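Local coordinates for protein SusD homolog (Bacteroides thetaiotaomicron VPI-5482, PDB 3IV0) that probably binds glycans at the outer membrane, as a SusD-family protein, although its own ligand is not established, at residues Gly264-Ala269 with Gln362-Tyr367. Numbering follows the deposited sequence. Where two conformers were deposited one is given.
Sequences GLFEIA and QIVFRY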
loop_
_atom_site.group_PDB
_atom_site.type_symbol
_atom_site.label_atom_id
_atom_site.label_comp_id
_atom_site.label_asym_id
_atom_site.label_seq_id
_atom_site.Cartn_x
_atom_site.Cartn_y
_atom_site.Cartn_z
ATOM N N GLY A 264 -6.025 -7.904 9.207
ATOM C CA GLY A 264 -5.730 -6.558 8.740
ATOM C C GLY A 264 -4.804 -5.831 9.704
ATOM O O GLY A 264 -4.933 -5.965 10.922
ATOM N N LEU A 265 -3.861 -5.057 9.188
ATOM C CA LEU A 265 -3.050 -4.176 10.024
ATOM C C LEU A 265 -3.423 -2.717 9.742
ATOM O O LEU A 265 -3.459 -1.928 10.700
ATOM C CB LEU A 265 -1.540 -4.413 9.853
ATOM C CG LEU A 265 -1.062 -5.783 10.332
ATOM C CD1 LEU A 265 0.424 -5.949 10.029
ATOM C CD2 LEU A 265 -1.352 -6.036 11.785
ATOM N N PHE A 266 -3.616 -2.288 8.502
ATOM C CA PHE A 266 -4.164 -0.947 8.243
ATOM C C PHE A 266 -4.965 -1.041 6.984
ATOM O O PHE A 266 -4.511 -1.627 5.980
ATOM C CB PHE A 266 -3.109 0.170 8.173
ATOM C CG PHE A 266 -3.739 1.521 8.075
ATOM C CD1 PHE A 266 -4.494 1.983 9.151
ATOM C CD2 PHE A 266 -3.745 2.237 6.912
ATOM C CE1 PHE A 266 -5.176 3.174 9.059
ATOM C CE2 PHE A 266 -4.445 3.430 6.815
ATOM C CZ PHE A 266 -5.170 3.887 7.899
ATOM N N GLU A 267 -6.139 -0.420 6.985
ATOM C CA GLU A 267 -7.096 -0.457 5.882
ATOM C C GLU A 267 -7.700 0.916 5.671
ATOM O O GLU A 267 -7.845 1.669 6.622
ATOM C CB GLU A 267 -8.209 -1.481 6.186
ATOM C CG GLU A 267 -7.671 -2.804 6.674
ATOM C CD GLU A 267 -8.743 -3.774 7.133
ATOM O OE1 GLU A 267 -9.945 -3.441 7.094
ATOM O OE2 GLU A 267 -8.338 -4.873 7.577
ATOM N N ILE A 268 -8.023 1.215 4.419
ATOM C CA ILE A 268 -8.767 2.401 4.036
ATOM C C ILE A 268 -10.223 1.995 3.944
ATOM O O ILE A 268 -10.567 1.027 3.268
ATOM C CB ILE A 268 -8.271 2.938 2.666
ATOM C CG1 ILE A 268 -6.780 3.310 2.698
ATOM C CG2 ILE A 268 -9.079 4.185 2.247
ATOM C CD1 ILE A 268 -6.086 3.376 1.319
ATOM N N ALA A 269 -11.114 2.705 4.643
ATOM C CA ALA A 269 -12.487 2.304 4.778
ATOM C C ALA A 269 -13.306 2.594 3.528
ATOM O O ALA A 269 -13.264 3.699 2.989
ATOM C CB ALA A 269 -13.119 3.061 5.990
ATOM N N GLN A 362 -9.882 -1.162 1.378
ATOM C CA GLN A 362 -8.616 -1.402 0.719
ATOM C C GLN A 362 -7.638 -1.803 1.787
ATOM O O GLN A 362 -7.434 -1.084 2.780
ATOM C CB GLN A 362 -8.134 -0.153 -0.017
ATOM C CG GLN A 362 -6.717 -0.268 -0.575
ATOM C CD GLN A 362 -6.556 -1.152 -1.786
ATOM O OE1 GLN A 362 -7.481 -1.354 -2.552
ATOM N NE2 GLN A 362 -5.341 -1.677 -1.963
ATOM N N ILE A 363 -6.978 -2.950 1.595
ATOM C CA ILE A 363 -6.096 -3.483 2.629
ATOM C C ILE A 363 -4.667 -3.028 2.424
ATOM O O ILE A 363 -3.939 -3.629 1.598
ATOM C CB ILE A 363 -6.112 -5.000 2.687
ATOM C CG1 ILE A 363 -7.555 -5.531 2.788
ATOM C CG2 ILE A 363 -5.325 -5.489 3.898
ATOM C CD1 ILE A 363 -8.449 -4.961 3.951
ATOM N N VAL A 364 -4.229 -1.991 3.138
ATOM C CA VAL A 364 -2.947 -1.368 2.895
ATOM C C VAL A 364 -1.828 -2.239 3.445
ATOM O O VAL A 364 -0.840 -2.525 2.728
ATOM C CB VAL A 364 -2.901 0.044 3.517
ATOM C CG1 VAL A 364 -1.487 0.661 3.374
ATOM C CG2 VAL A 364 -3.927 0.951 2.851
ATOM N N PHE A 365 -1.940 -2.659 4.684
ATOM C CA PHE A 365 -0.977 -3.534 5.327
ATOM C C PHE A 365 -1.759 -4.653 5.956
ATOM O O PHE A 365 -2.766 -4.420 6.645
ATOM C CB PHE A 365 -0.202 -2.809 6.423
ATOM C CG PHE A 365 0.584 -1.602 5.958
ATOM C CD1 PHE A 365 1.437 -1.649 4.850
ATOM C CD2 PHE A 365 0.518 -0.407 6.701
ATOM C CE1 PHE A 365 2.154 -0.553 4.468
ATOM C CE2 PHE A 365 1.267 0.704 6.298
ATOM C CZ PHE A 365 2.055 0.622 5.170
ATOM N N ARG A 366 -1.307 -5.889 5.787
ATOM C CA ARG A 366 -1.920 -6.979 6.538
ATOM C C ARG A 366 -0.886 -7.963 7.068
ATOM O O ARG A 366 0.312 -7.892 6.729
ATOM C CB ARG A 366 -3.010 -7.691 5.771
ATOM C CG ARG A 366 -2.546 -8.397 4.553
ATOM C CD ARG A 366 -3.729 -9.149 3.906
ATOM N NE ARG A 366 -3.390 -9.605 2.560
ATOM C CZ ARG A 366 -3.079 -10.862 2.240
ATOM N NH1 ARG A 366 -3.017 -11.822 3.131
ATOM N NH2 ARG A 366 -2.826 -11.151 0.982
ATOM N N TYR A 367 -1.315 -8.849 7.950
ATOM C CA TYR A 367 -0.395 -9.636 8.756
ATOM C C TYR A 367 0.478 -10.554 7.909
ATOM O O TYR A 367 1.659 -10.688 8.200
ATOM C CB TYR A 367 -1.195 -10.368 9.815
ATOM C CG TYR A 367 -0.414 -11.092 10.880
ATOM C CD1 TYR A 367 0.615 -10.492 11.603
ATOM C CD2 TYR A 367 -0.779 -12.376 11.238
ATOM C CE1 TYR A 367 1.291 -11.201 12.599
ATOM C CE2 TYR A 367 -0.148 -13.061 12.267
ATOM C CZ TYR A 367 0.896 -12.484 12.899
ATOM O OH TYR A 367 1.529 -13.172 13.912
#
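F365 O takes two backbone donors, L265 N at 2.8 Å and F266 N at 3.0 Å, which approach from the same face of its carbonyl plane. F266 O answers with a nearly straight bond from F365 N (170°) and a weak one from V364 N, so two classic beta bulges interlock and bend both strands of this antiparallel pair, far apart in sequence. The tight part is apolar. Branched V364 sets CG2 3.6 Å from I268 CD1 and CG1 over the centre of its neighbour F365's ring, while F266, its CG anti to the backbone N (chi1 -173°), runs alongside V364; flat, apolar rings suit this face, covered by helices 19-39 and 117-142. L265 lays CB against F365 CB; an alanine here would keep that touch but probably leave a gap where CG and CD1 cover the start of helix 367-381. The looser end is partly exposed Q362: CB packs beside I268 CB, but the bent chain carries the amide off the pair. E267, buried beside I363, has OE1 held by G260 and N361; a CB on G264 would strike its OE2. R366, CB beside G264 CA, salt-bridges E426, E263 and E422. Shared carbonyls thus probably hold the bend, and partners beyond the pair probably stabilise the buried charges.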